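Local coordinates for protein endopolygalacturonase (PDB 1K5C) that probably hydrolyses the alpha-1,4 links between galacturonic acid units inside pectin chains, at residues N161-C167 / N183-N189; S209-I213 / S239-Y243; G81-W85 / L115-A119; M45-F51 / H75-N80. One frame throughout, in Å; residues are numbered along the deposited sequence. Where two conformers were deposited one is given.

Contact 1. Residues N161-C167 / N183-N189. With NAG (2-acetamido-2-deoxy-beta-D-glucopyranose), chain C.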
loop_
_atom_site.group_PDB
_atom_site.type_symbol
_atom_site.label_atom_id
_atom_site.label_comp_id
_atom_site.label_asym_id
_atom_site.label_seq_id
_atom_site.Cartn_x
_atom_site.Cartn_y
_atom_site.Cartn_z
ATOM N N ASN A 161 -2.085 6.071 -12.775
ATOM C CA ASN A 161 -2.500 5.006 -13.682
ATOM C C ASN A 161 -2.071 3.617 -13.225
ATOM O O ASN A 161 -1.507 2.829 -13.971
ATOM C CB ASN A 161 -1.950 5.280 -15.116
ATOM C CG ASN A 161 -2.315 6.670 -15.579
ATOM O OD1 ASN A 161 -3.448 7.145 -15.441
ATOM N ND2 ASN A 161 -1.304 7.316 -16.193
ATOM N N VAL A 162 -2.395 3.320 -11.958
ATOM C CA VAL A 162 -2.052 2.042 -11.321
ATOM C C VAL A 162 -3.303 1.263 -10.961
ATOM O O VAL A 162 -4.277 1.846 -10.439
ATOM C CB VAL A 162 -1.229 2.346 -10.038
ATOM C CG1 VAL A 162 -1.092 1.084 -9.165
ATOM C CG2 VAL A 162 0.128 2.896 -10.403
ATOM N N THR A 163 -3.260 -0.058 -11.182
ATOM C CA THR A 163 -4.266 -0.958 -10.683
ATOM C C THR A 163 -3.571 -2.052 -9.872
ATOM O O THR A 163 -2.624 -2.661 -10.389
ATOM C CB THR A 163 -5.070 -1.602 -11.841
ATOM O OG1 THR A 163 -5.713 -0.516 -12.501
ATOM C CG2 THR A 163 -6.087 -2.643 -11.324
ATOM N N ILE A 164 -4.033 -2.294 -8.643
ATOM C CA ILE A 164 -3.548 -3.364 -7.804
ATOM C C ILE A 164 -4.768 -4.217 -7.468
ATOM O O ILE A 164 -5.732 -3.684 -6.862
ATOM C CB ILE A 164 -2.857 -2.805 -6.531
ATOM C CG1 ILE A 164 -1.590 -2.031 -6.961
ATOM C CG2 ILE A 164 -2.568 -3.921 -5.535
ATOM C CD1 ILE A 164 -0.999 -1.160 -5.868
ATOM N N GLN A 165 -4.750 -5.482 -7.904
ATOM C CA GLN A 165 -5.975 -6.299 -7.796
ATOM C C GLN A 165 -5.582 -7.720 -7.445
ATOM O O GLN A 165 -4.495 -8.223 -7.814
ATOM C CB GLN A 165 -6.802 -6.265 -9.071
ATOM C CG GLN A 165 -6.050 -6.752 -10.323
ATOM C CD GLN A 165 -6.866 -6.563 -11.608
ATOM O OE1 GLN A 165 -7.688 -5.687 -11.705
ATOM N NE2 GLN A 165 -6.546 -7.416 -12.602
ATOM N N ASN A 166 -6.523 -8.411 -6.751
ATOM C CA ASN A 166 -6.358 -9.835 -6.469
ATOM C C ASN A 166 -5.102 -10.114 -5.618
ATOM O O ASN A 166 -4.600 -11.248 -5.641
ATOM C CB ASN A 166 -6.319 -10.737 -7.728
ATOM C CG ASN A 166 -7.503 -10.450 -8.615
ATOM O OD1 ASN A 166 -8.637 -10.347 -8.162
ATOM N ND2 ASN A 166 -7.245 -10.320 -9.916
ATOM N N CYS A 167 -4.655 -9.152 -4.836
ATOM C CA CYS A 167 -3.458 -9.320 -4.000
ATOM C C CYS A 167 -3.849 -9.683 -2.575
ATOM O O CYS A 167 -5.024 -9.527 -2.147
ATOM C CB CYS A 167 -2.639 -8.032 -4.038
ATOM S SG CYS A 167 -1.905 -7.667 -5.655
ATOM N N ASN A 183 -5.622 8.395 -10.622
ATOM C CA ASN A 183 -6.186 7.238 -11.337
ATOM C C ASN A 183 -5.545 5.947 -10.793
ATOM O O ASN A 183 -4.735 5.292 -11.471
ATOM C CB ASN A 183 -6.000 7.362 -12.855
ATOM C CG ASN A 183 -6.575 6.128 -13.556
ATOM O OD1 ASN A 183 -7.483 5.441 -13.046
ATOM N ND2 ASN A 183 -6.002 5.831 -14.720
ATOM N N ILE A 184 -5.921 5.636 -9.591
ATOM C CA ILE A 184 -5.395 4.492 -8.850
ATOM C C ILE A 184 -6.576 3.635 -8.378
ATOM O O ILE A 184 -7.486 4.149 -7.740
ATOM C CB ILE A 184 -4.507 4.951 -7.661
ATOM C CG1 ILE A 184 -3.321 5.784 -8.177
ATOM C CG2 ILE A 184 -4.034 3.727 -6.850
ATOM C CD1 ILE A 184 -2.758 6.704 -7.153
ATOM N N ARG A 185 -6.495 2.346 -8.712
ATOM C CA ARG A 185 -7.567 1.403 -8.419
ATOM C C ARG A 185 -6.995 0.267 -7.558
ATOM O O ARG A 185 -5.978 -0.314 -7.925
ATOM C CB ARG A 185 -8.163 0.858 -9.706
ATOM C CG ARG A 185 -9.339 -0.084 -9.471
ATOM C CD ARG A 185 -9.842 -0.557 -10.845
ATOM N NE ARG A 185 -10.900 0.268 -11.065
ATOM C CZ ARG A 185 -12.226 0.253 -10.979
ATOM N NH1 ARG A 185 -13.049 -0.677 -10.623
ATOM N NH2 ARG A 185 -12.535 1.469 -11.338
ATOM N N PHE A 186 -7.643 -0.002 -6.424
ATOM C CA PHE A 186 -7.239 -1.061 -5.488
ATOM C C PHE A 186 -8.496 -1.966 -5.376
ATOM O O PHE A 186 -9.467 -1.551 -4.712
ATOM C CB PHE A 186 -6.815 -0.465 -4.173
ATOM C CG PHE A 186 -6.244 -1.451 -3.159
ATOM C CD1 PHE A 186 -4.950 -1.943 -3.352
ATOM C CD2 PHE A 186 -6.966 -1.844 -2.042
ATOM C CE1 PHE A 186 -4.407 -2.835 -2.401
ATOM C CE2 PHE A 186 -6.423 -2.727 -1.105
ATOM C CZ PHE A 186 -5.140 -3.208 -1.283
ATOM N N GLU A 187 -8.497 -3.108 -6.063
ATOM C CA GLU A 187 -9.718 -3.884 -6.221
ATOM C C GLU A 187 -9.498 -5.374 -5.899
ATOM O O GLU A 187 -8.554 -6.014 -6.359
ATOM C CB GLU A 187 -10.263 -3.748 -7.662
ATOM C CG GLU A 187 -11.577 -4.486 -7.868
ATOM C CD GLU A 187 -12.339 -4.055 -9.107
ATOM O OE1 GLU A 187 -11.750 -3.514 -10.049
ATOM O OE2 GLU A 187 -13.573 -4.318 -9.134
ATOM N N ASN A 188 -10.450 -5.928 -5.127
ATOM C CA ASN A 188 -10.505 -7.387 -4.882
ATOM C C ASN A 188 -9.232 -7.893 -4.229
ATOM O O ASN A 188 -8.756 -9.004 -4.538
ATOM C CB ASN A 188 -10.829 -8.150 -6.171
ATOM C CG ASN A 188 -12.213 -7.852 -6.711
ATOM O OD1 ASN A 188 -13.057 -7.228 -6.040
ATOM N ND2 ASN A 188 -12.484 -8.224 -7.940
ATOM N N ASN A 189 -8.719 -7.128 -3.259
ATOM C CA ASN A 189 -7.565 -7.530 -2.465
ATOM C C ASN A 189 -7.999 -7.987 -1.058
ATOM O O ASN A 189 -9.102 -7.649 -0.630
ATOM C CB ASN A 189 -6.572 -6.342 -2.342
ATOM C CG ASN A 189 -6.166 -5.874 -3.702
ATOM O OD1 ASN A 189 -5.423 -6.513 -4.432
ATOM N ND2 ASN A 189 -6.652 -4.692 -4.075
HETATM C C1 NAG C . -1.267 8.577 -16.873
HETATM C C2 NAG C . -2.373 8.585 -18.025
HETATM C C3 NAG C . -2.267 10.007 -18.693
HETATM C C4 NAG C . -2.503 11.119 -17.683
HETATM C C5 NAG C . -1.394 10.948 -16.554
HETATM C C6 NAG C . -1.830 11.906 -15.455
HETATM C C7 NAG C . -2.503 6.440 -19.205
HETATM C C8 NAG C . -1.951 5.555 -20.204
HETATM N N2 NAG C . -1.926 7.628 -19.028
HETATM O O3 NAG C . -3.230 10.086 -19.773
HETATM O O4 NAG C . -2.200 12.441 -18.210
HETATM O O5 NAG C . -1.706 9.621 -15.979
HETATM O O6 NAG C . -2.806 11.113 -14.799
HETATM O O7 NAG C . -3.453 6.160 -18.564
HETATM O O HOH W 1 -9.251 -3.673 -11.115
HETATM O O HOH W 2 -9.615 -11.803 -5.905
HETATM O O HOH W 3 -7.271 -11.106 -3.115
#
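Val162 to Gln165 pairs residue for residue with Ile184 to Glu187, two parallel strands whose axes come within 4.7 Å at an angle of 5°. Backbone bonds run between them in the usual alternation; Arg185 N reaches Val162 O at 2.9 Å and Ile164 N reaches Arg185 O at the same distance.

Amide side chains grip both ends. Asn189 sits where the strands give way to a turn, and its CG, anti to its own carbonyl carbon (chi1 -57°), swings the amide across to the neighbouring strand. ND2 donates almost straight to Ile164 O at 3.1 Å, from above that carbonyl's plane, while OD1 takes Cys167 N at 2.8 Å. Ile164 O thus has a second donor beside Glu187 N. At the other end, in one of two modelled conformers of Asn161, Asn183 ND2 lies on a lone pair of Asn161 OD1; Asn161 ND2 carries the N-linked GlcNAc.

The apolar contacts lie on the face that holds Val162, Ile164, Ile184 and Phe186; the closest has Ile164 CG2 3.8 Å from Phe186 CD1. Asn189 ND2 stands over the centre of that ring. On the other face, Arg185 NH1 forms a salt bridge with Glu187 OE1 (3.2 Å), and one water links Glu187 OE1 to Gln165 OE1, while Gln165 NE2 bonds to Asp134 of the preceding coil.

Such in-register parallel strands, with an inward asparagine bracing the turn, belong to the right-handed parallel beta-helix of glycoside hydrolase family 28.

Contact 2. Residues S209-I213 / S239-Y243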
loop_
_atom_site.group_PDB
_atom_site.type_symbol
_atom_site.label_atom_id
_atom_site.label_comp_id
_atom_site.label_asym_id
_atom_site.label_seq_id
_atom_site.Cartn_x
_atom_site.Cartn_y
_atom_site.Cartn_z
ATOM N N SER A 209 -5.660 11.705 -6.428
ATOM C CA SER A 209 -6.964 11.966 -7.027
ATOM C C SER A 209 -7.448 10.756 -7.787
ATOM O O SER A 209 -6.673 9.944 -8.302
ATOM C CB SER A 209 -6.893 13.176 -7.958
ATOM O OG SER A 209 -5.822 13.055 -8.893
ATOM N N ASN A 210 -8.789 10.668 -7.908
ATOM C CA ASN A 210 -9.437 9.630 -8.708
ATOM C C ASN A 210 -8.971 8.228 -8.285
ATOM O O ASN A 210 -8.377 7.476 -9.062
ATOM C CB ASN A 210 -9.255 9.889 -10.217
ATOM C CG ASN A 210 -9.969 11.181 -10.578
ATOM O OD1 ASN A 210 -9.325 12.094 -11.175
ATOM N ND2 ASN A 210 -11.187 11.284 -10.297
ATOM N N VAL A 211 -9.308 7.908 -7.047
ATOM C CA VAL A 211 -8.973 6.616 -6.404
ATOM C C VAL A 211 -10.275 5.838 -6.296
ATOM O O VAL A 211 -11.303 6.350 -5.846
ATOM C CB VAL A 211 -8.364 6.855 -5.020
ATOM C CG1 VAL A 211 -8.220 5.532 -4.267
ATOM C CG2 VAL A 211 -7.021 7.572 -5.098
ATOM N N VAL A 212 -10.201 4.553 -6.670
ATOM C CA VAL A 212 -11.313 3.603 -6.465
ATOM C C VAL A 212 -10.794 2.465 -5.593
ATOM O O VAL A 212 -9.814 1.796 -5.945
ATOM C CB VAL A 212 -11.845 3.074 -7.814
ATOM C CG1 VAL A 212 -12.852 1.965 -7.565
ATOM C CG2 VAL A 212 -12.493 4.232 -8.599
ATOM N N ILE A 213 -11.458 2.270 -4.455
ATOM C CA ILE A 213 -11.150 1.216 -3.484
ATOM C C ILE A 213 -12.367 0.286 -3.486
ATOM O O ILE A 213 -13.410 0.655 -2.893
ATOM C CB ILE A 213 -10.859 1.830 -2.095
ATOM C CG1 ILE A 213 -9.737 2.783 -2.115
ATOM C CG2 ILE A 213 -10.695 0.732 -1.044
ATOM C CD1 ILE A 213 -8.440 2.352 -2.455
ATOM N N SER A 239 -8.573 14.217 -3.672
ATOM C CA SER A 239 -9.856 14.571 -4.301
ATOM C C SER A 239 -10.365 13.429 -5.152
ATOM O O SER A 239 -9.673 12.968 -6.056
ATOM C CB SER A 239 -9.679 15.812 -5.151
ATOM O OG SER A 239 -10.899 16.283 -5.679
ATOM N N GLY A 240 -11.621 13.039 -4.921
ATOM C CA GLY A 240 -12.256 12.037 -5.799
ATOM C C GLY A 240 -11.859 10.618 -5.351
ATOM O O GLY A 240 -11.016 9.986 -5.992
ATOM N N VAL A 241 -12.417 10.169 -4.237
ATOM C CA VAL A 241 -12.179 8.849 -3.690
ATOM C C VAL A 241 -13.497 8.132 -3.572
ATOM O O VAL A 241 -14.444 8.681 -3.008
ATOM C CB VAL A 241 -11.505 8.960 -2.291
ATOM C CG1 VAL A 241 -11.248 7.538 -1.727
ATOM C CG2 VAL A 241 -10.210 9.791 -2.348
ATOM N N THR A 242 -13.557 6.919 -4.108
ATOM C CA THR A 242 -14.786 6.099 -4.014
ATOM C C THR A 242 -14.463 4.772 -3.347
ATOM O O THR A 242 -13.637 4.020 -3.873
ATOM C CB THR A 242 -15.374 5.860 -5.420
ATOM O OG1 THR A 242 -15.574 7.117 -6.056
ATOM C CG2 THR A 242 -16.693 5.094 -5.320
ATOM N N TYR A 243 -15.140 4.518 -2.261
ATOM C CA TYR A 243 -15.122 3.213 -1.577
ATOM C C TYR A 243 -16.396 2.466 -1.979
ATOM O O TYR A 243 -17.501 2.997 -1.824
ATOM C CB TYR A 243 -15.127 3.417 -0.043
ATOM C CG TYR A 243 -13.918 4.133 0.473
ATOM C CD1 TYR A 243 -12.718 3.481 0.689
ATOM C CD2 TYR A 243 -13.966 5.503 0.745
ATOM C CE1 TYR A 243 -11.587 4.131 1.169
ATOM C CE2 TYR A 243 -12.856 6.182 1.240
ATOM C CZ TYR A 243 -11.682 5.488 1.457
ATOM O OH TYR A 243 -10.590 6.202 1.909
HETATM O O HOH W 4 -13.145 7.815 -7.474
#
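Asn210 N starts the row of bonds between Ser209-Ile213 and Ser239-Tyr243, donating to Ser239 O at 3.1 Å. Next, Val211 N goes to Gly240 O, and Val211 O in turn accepts Thr242 N, each at 2.9 Å. The last, Ile213 N to Thr242 O, is straight at 180°. Val211 O has a further donor, a water 2.9 Å away that also hydrogen-bonds Thr242 OG1. That hydroxyl is turned anti to its carbonyl carbon (chi1 -55°), which brings it within reach of the same water.

Beyond the two segments, Ser209 OG bonds to Asn182 OD1, Ser239 OG to Ser276 OG, and Ile213 O, on the side of Tyr243, takes Asn246 ND2. Val212 has its N and O engaged by the strand 184-187, so the strand through 211-213 is paired along both edges. This is how a parallel beta-helix stacks its coils, each strand lying between the coil before and the coil after.

Gly240 has a backbone conformation in which a beta carbon would be pressed against the carbonyl O of Ser239, so this conformation depends on having no side chain.

Val211, Val241, Ile213 and Tyr243 share one face of the strands. Ile213, modelled in two conformers, lies alongside the Tyr243 ring and points the same way, with Ile213 CB 3.7 Å from Tyr243 CD1. The ring also stacks on Phe280 and touches Val225 and Ile227; the side chain of Tyr243 is about 7 Å from that of Arg226, a galacturonate-binding residue.

Contact 3. Residues G81-W85 / L115-A119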
loop_
_atom_site.group_PDB
_atom_site.type_symbol
_atom_site.label_atom_id
_atom_site.label_comp_id
_atom_site.label_asym_id
_atom_site.label_seq_id
_atom_site.Cartn_x
_atom_site.Cartn_y
_atom_site.Cartn_z
ATOM N N GLY A 81 13.310 -10.760 6.621
ATOM C CA GLY A 81 12.959 -9.611 7.493
ATOM C C GLY A 81 13.196 -9.869 8.977
ATOM O O GLY A 81 13.530 -8.933 9.704
ATOM N N ALA A 82 13.015 -11.111 9.447
ATOM C CA ALA A 82 13.194 -11.377 10.873
ATOM C C ALA A 82 14.632 -11.142 11.339
ATOM O O ALA A 82 14.849 -10.968 12.560
ATOM C CB ALA A 82 12.772 -12.804 11.227
ATOM N N LEU A 83 15.590 -11.065 10.416
ATOM C CA LEU A 83 16.953 -10.713 10.814
ATOM C C LEU A 83 17.126 -9.241 11.140
ATOM O O LEU A 83 18.182 -8.829 11.675
ATOM C CB LEU A 83 17.938 -11.109 9.702
ATOM C CG LEU A 83 17.938 -12.573 9.318
ATOM C CD1 LEU A 83 18.988 -12.796 8.163
ATOM C CD2 LEU A 83 18.215 -13.496 10.494
ATOM N N TYR A 84 16.117 -8.442 10.807
ATOM C CA TYR A 84 16.166 -6.990 11.055
ATOM C C TYR A 84 15.138 -6.547 12.091
ATOM O O TYR A 84 15.363 -5.594 12.811
ATOM C CB TYR A 84 15.879 -6.259 9.783
ATOM C CG TYR A 84 16.723 -6.595 8.546
ATOM C CD1 TYR A 84 17.825 -5.831 8.206
ATOM C CD2 TYR A 84 16.356 -7.672 7.753
ATOM C CE1 TYR A 84 18.591 -6.172 7.075
ATOM C CE2 TYR A 84 17.082 -7.991 6.587
ATOM C CZ TYR A 84 18.189 -7.207 6.260
ATOM O OH TYR A 84 18.895 -7.453 5.100
ATOM N N TRP A 85 13.931 -7.172 12.080
ATOM C CA TRP A 85 12.805 -6.618 12.855
ATOM C C TRP A 85 13.154 -6.465 14.315
ATOM O O TRP A 85 13.674 -7.386 14.959
ATOM C CB TRP A 85 11.605 -7.570 12.724
ATOM C CG TRP A 85 11.059 -7.706 11.342
ATOM C CD1 TRP A 85 11.105 -6.780 10.323
ATOM C CD2 TRP A 85 10.358 -8.853 10.829
ATOM N NE1 TRP A 85 10.468 -7.291 9.208
ATOM C CE2 TRP A 85 10.030 -8.560 9.483
ATOM C CE3 TRP A 85 10.030 -10.104 11.358
ATOM C CZ2 TRP A 85 9.344 -9.469 8.659
ATOM C CZ3 TRP A 85 9.367 -11.022 10.532
ATOM C CH2 TRP A 85 9.041 -10.699 9.203
ATOM N N LEU A 115 8.141 -12.243 0.643
ATOM C CA LEU A 115 8.119 -12.921 1.944
ATOM C C LEU A 115 9.051 -12.163 2.906
ATOM O O LEU A 115 10.253 -11.982 2.618
ATOM C CB LEU A 115 8.612 -14.351 1.767
ATOM C CG LEU A 115 8.780 -15.164 3.061
ATOM C CD1 LEU A 115 7.421 -15.390 3.777
ATOM C CD2 LEU A 115 9.413 -16.514 2.755
ATOM N N ASN A 116 8.509 -11.732 4.038
ATOM C CA ASN A 116 9.337 -11.158 5.112
ATOM C C ASN A 116 10.233 -10.000 4.631
ATOM O O ASN A 116 11.461 -10.020 4.752
ATOM C CB ASN A 116 10.124 -12.260 5.821
ATOM C CG ASN A 116 9.168 -13.293 6.404
ATOM O OD1 ASN A 116 8.031 -12.935 6.792
ATOM N ND2 ASN A 116 9.632 -14.529 6.483
ATOM N N SER A 117 9.582 -8.946 4.123
ATOM C CA SER A 117 10.320 -7.723 3.853
ATOM C C SER A 117 10.895 -7.152 5.162
ATOM O O SER A 117 10.274 -7.225 6.211
ATOM C CB SER A 117 9.414 -6.697 3.163
ATOM O OG SER A 117 8.276 -6.351 3.968
ATOM N N PRO A 118 12.090 -6.507 5.089
ATOM C CA PRO A 118 12.626 -5.859 6.304
ATOM C C PRO A 118 11.685 -4.799 6.843
ATOM O O PRO A 118 11.551 -4.697 8.082
ATOM C CB PRO A 118 13.983 -5.297 5.852
ATOM C CG PRO A 118 14.419 -6.294 4.756
ATOM C CD PRO A 118 13.095 -6.572 4.001
ATOM N N ALA A 119 11.094 -4.010 5.970
ATOM C CA ALA A 119 10.099 -2.974 6.359
ATOM C C ALA A 119 9.164 -2.849 5.151
ATOM O O ALA A 119 8.526 -3.837 4.767
ATOM C CB ALA A 119 10.776 -1.703 6.846
#
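A long loop leaves the beta-helix after strand 76-78, and its first bend, a 3-10 turn followed by Tyr84 and Trp85, is fastened to the turn Asn116-Ser117-Pro118 that follows strand 108-115. The indole of Trp85 arrives edge first: NE1 donates to Ser117 O at 3.0 Å (N-H...O 140°), close to the ring plane, and Pro118 O lies at the same edge, 3.1 Å from CD1 of Trp85. At the far end of the ring, CH2 of Trp85 meets OD1 of Asn116 at 3.4 Å, the amide standing nearly upright to the indole (88°). One face of the indole rests on the 3-10 turn, with Gly81 C over its centre.

Tyr84 takes Pro118 differently, by its face. CG of Pro118 lies 4.1 Å from the ring centroid of Tyr84, a CH-pi contact, and the tyrosine's OH is held farther on by the backbone N of Thr54. Gly81 comes so close to the turn that a beta carbon there would run into the carbonyl oxygens of Asn116 and Ser117; its N makes a weak bond to Asn116 O at 2.7 Å.

A leucine in place of Trp85 would probably leave Ser117 O without this donor and open a gap between the 3-10 turn and Asn116.

Trp85 and Ser117 lie about 8 and 9 Å, side chain to side chain, from the galacturonate-binding Asn151 and Asp173 respectively. Fixed by a buried N-H and two ring contacts, the base of the loop is likely to have little freedom next to the substrate cleft.

Contact 4. Residues M45-F51 / H75-N80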
loop_
_atom_site.group_PDB
_atom_site.type_symbol
_atom_site.label_atom_id
_atom_site.label_comp_id
_atom_site.label_asym_id
_atom_site.label_seq_id
_atom_site.Cartn_x
_atom_site.Cartn_y
_atom_site.Cartn_z
ATOM N N MET A 45 9.776 -15.640 -13.739
ATOM C CA MET A 45 10.538 -16.196 -12.639
ATOM C C MET A 45 10.510 -17.711 -12.654
ATOM O O MET A 45 9.429 -18.317 -12.810
ATOM C CB MET A 45 9.948 -15.772 -11.283
ATOM C CG MET A 45 10.186 -14.406 -10.882
ATOM S SD MET A 45 9.713 -14.032 -9.205
ATOM C CE MET A 45 11.115 -14.317 -8.098
ATOM N N ALA A 46 11.681 -18.307 -12.470
ATOM C CA ALA A 46 11.820 -19.782 -12.487
ATOM C C ALA A 46 12.358 -20.286 -11.166
ATOM O O ALA A 46 12.559 -21.515 -11.039
ATOM C CB ALA A 46 12.744 -20.218 -13.626
ATOM N N GLY A 47 12.600 -19.426 -10.195
ATOM C CA GLY A 47 13.045 -19.832 -8.856
ATOM C C GLY A 47 12.838 -18.670 -7.894
ATOM O O GLY A 47 12.419 -17.590 -8.288
ATOM N N ASP A 48 13.100 -18.976 -6.616
ATOM C CA ASP A 48 12.968 -17.966 -5.567
ATOM C C ASP A 48 14.288 -17.196 -5.421
ATOM O O ASP A 48 15.393 -17.763 -5.574
ATOM C CB ASP A 48 12.652 -18.654 -4.251
ATOM C CG ASP A 48 11.323 -19.410 -4.235
ATOM O OD1 ASP A 48 10.435 -19.107 -5.069
ATOM O OD2 ASP A 48 11.182 -20.266 -3.324
ATOM N N ILE A 49 14.171 -15.907 -5.084
ATOM C CA ILE A 49 15.359 -15.045 -4.889
ATOM C C ILE A 49 15.410 -14.641 -3.435
ATOM O O ILE A 49 14.478 -14.034 -2.912
ATOM C CB ILE A 49 15.326 -13.851 -5.852
ATOM C CG1 ILE A 49 15.338 -14.379 -7.324
ATOM C CG2 ILE A 49 16.537 -12.953 -5.606
ATOM C CD1 ILE A 49 15.131 -13.342 -8.351
ATOM N N THR A 50 16.492 -15.031 -2.781
ATOM C CA THR A 50 16.697 -14.772 -1.341
ATOM C C THR A 50 17.729 -13.684 -1.167
ATOM O O THR A 50 18.779 -13.708 -1.837
ATOM C CB THR A 50 17.122 -16.079 -0.641
ATOM O OG1 THR A 50 16.075 -17.055 -0.794
ATOM C CG2 THR A 50 17.359 -15.880 0.864
ATOM N N PHE A 51 17.477 -12.734 -0.265
ATOM C CA PHE A 51 18.386 -11.591 -0.079
ATOM C C PHE A 51 19.098 -11.770 1.258
ATOM O O PHE A 51 18.495 -11.705 2.351
ATOM C CB PHE A 51 17.580 -10.296 -0.085
ATOM C CG PHE A 51 17.031 -9.993 -1.461
ATOM C CD1 PHE A 51 15.952 -10.720 -2.012
ATOM C CD2 PHE A 51 17.588 -8.950 -2.231
ATOM C CE1 PHE A 51 15.481 -10.448 -3.271
ATOM C CE2 PHE A 51 17.072 -8.664 -3.498
ATOM C CZ PHE A 51 16.017 -9.423 -4.017
ATOM N N HIS A 75 6.644 -17.705 -7.524
ATOM C CA HIS A 75 7.930 -17.644 -6.828
ATOM C C HIS A 75 7.988 -16.487 -5.833
ATOM O O HIS A 75 7.106 -15.629 -5.779
ATOM C CB HIS A 75 9.073 -17.581 -7.855
ATOM C CG HIS A 75 9.193 -18.879 -8.567
ATOM N ND1 HIS A 75 9.755 -19.990 -8.015
ATOM C CD2 HIS A 75 8.761 -19.210 -9.826
ATOM C CE1 HIS A 75 9.675 -21.000 -8.888
ATOM N NE2 HIS A 75 9.126 -20.557 -9.958
ATOM N N ILE A 76 9.059 -16.538 -5.019
ATOM C CA ILE A 76 9.198 -15.702 -3.816
ATOM C C ILE A 76 10.452 -14.842 -3.891
ATOM O O ILE A 76 11.538 -15.344 -4.258
ATOM C CB ILE A 76 9.289 -16.619 -2.580
ATOM C CG1 ILE A 76 7.993 -17.428 -2.382
ATOM C CG2 ILE A 76 9.636 -15.838 -1.327
ATOM C CD1 ILE A 76 8.143 -18.536 -1.375
ATOM N N PHE A 77 10.288 -13.584 -3.491
ATOM C CA PHE A 77 11.403 -12.696 -3.112
ATOM C C PHE A 77 11.449 -12.712 -1.584
ATOM O O PHE A 77 10.504 -12.242 -0.937
ATOM C CB PHE A 77 11.144 -11.260 -3.576
ATOM C CG PHE A 77 11.123 -11.056 -5.071
ATOM C CD1 PHE A 77 9.927 -11.216 -5.793
ATOM C CD2 PHE A 77 12.255 -10.685 -5.769
ATOM C CE1 PHE A 77 9.911 -10.995 -7.172
ATOM C CE2 PHE A 77 12.218 -10.456 -7.127
ATOM C CZ PHE A 77 11.036 -10.594 -7.850
ATOM N N ASP A 78 12.506 -13.313 -1.018
ATOM C CA ASP A 78 12.613 -13.506 0.442
ATOM C C ASP A 78 13.557 -12.439 1.025
ATOM O O ASP A 78 14.766 -12.447 0.735
ATOM C CB ASP A 78 13.120 -14.908 0.710
ATOM C CG ASP A 78 13.258 -15.269 2.186
ATOM O OD1 ASP A 78 13.103 -14.396 3.042
ATOM O OD2 ASP A 78 13.528 -16.480 2.405
ATOM N N GLY A 79 12.992 -11.532 1.800
ATOM C CA GLY A 79 13.736 -10.422 2.357
ATOM C C GLY A 79 14.406 -10.718 3.687
ATOM O O GLY A 79 15.109 -9.820 4.239
ATOM N N ASN A 80 14.254 -11.916 4.263
ATOM C CA ASN A 80 14.905 -12.236 5.534
ATOM C C ASN A 80 14.560 -11.208 6.621
ATOM O O ASN A 80 15.396 -10.891 7.486
ATOM C CB ASN A 80 16.443 -12.361 5.363
ATOM C CG ASN A 80 16.800 -13.789 5.039
ATOM O OD1 ASN A 80 16.397 -14.717 5.731
ATOM N ND2 ASN A 80 17.600 -14.000 3.997
HETATM O O HOH W 5 17.690 -9.080 3.413
#
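Ile49-Thr50-Phe51 and Ile76-Phe77-Asp78 lie side by side as short parallel strands, 4.7 Å apart at 11°, joined by Ile49 N to Ile76 O, Asp78 N to Ile49 O and Phe51 N to Asp78 O.

Ahead of the strands, Asp48 OD1 binds two donors at once: Ile76 N at 2.9 Å and His75 ND1 at 3.1 Å, from opposite faces of the carboxylate. The imidazole meets it edge-on, and its own face lies against the peptide between Ala46 and Gly47, with Gly47 CA 3.8 Å from the His75 ring centroid. With alanine in place of His75, Asp48 OD1 would probably keep one donor of the two, and the Ala46-Gly47 peptide would lose the ring that lies against it.

Inside the coil, Met45 bends at chi3 (91°) to lay CE over the face of Phe77, 3.9 Å from the ring centroid, a CH-pi contact, while SD makes an oblique Met-aromatic one. The edges of Phe51 and Phe77 also touch, CE1 of Phe51 to CD2 of Phe77 at 4.1 Å, and Phe61, Phe100 and Phe112 continue this aromatic filling.

At the far end, Asn80 ND2 donates straight to Phe51 O at 3.0 Å, from above the carbonyl plane. Asp78 OD1 accepts Asn80 N, an Asx turn that helps set this asparagine in place.

The pair thus has polar clasps at both ends and a greasy interior; the aspartate beside His75 would tend to favour a protonated imidazole.

How the contacts relate
Along the chain the order is contact 4, contact 3, contact 1, contact 2, which follows the beta-helix from its N-terminal coils onward. Contacts 1 and 2 join directly, their centres 12 Å apart: strand 184-187 is paired with the strand through 209-213, and Phe186 packs on Ile213. Contacts 4 and 3 also touch, 13 Å between centres, where Leu115 bonds to the backbone of Phe77 and Gly79 and Tyr84 meets Gly79. The two groups are separate, the centres of contacts 2 and 4 lying about 33 Å apart. Three contacts stitch successive coils into one elongated solenoid; contact 3 instead ties a protruding loop to it near the galacturonate-binding residues.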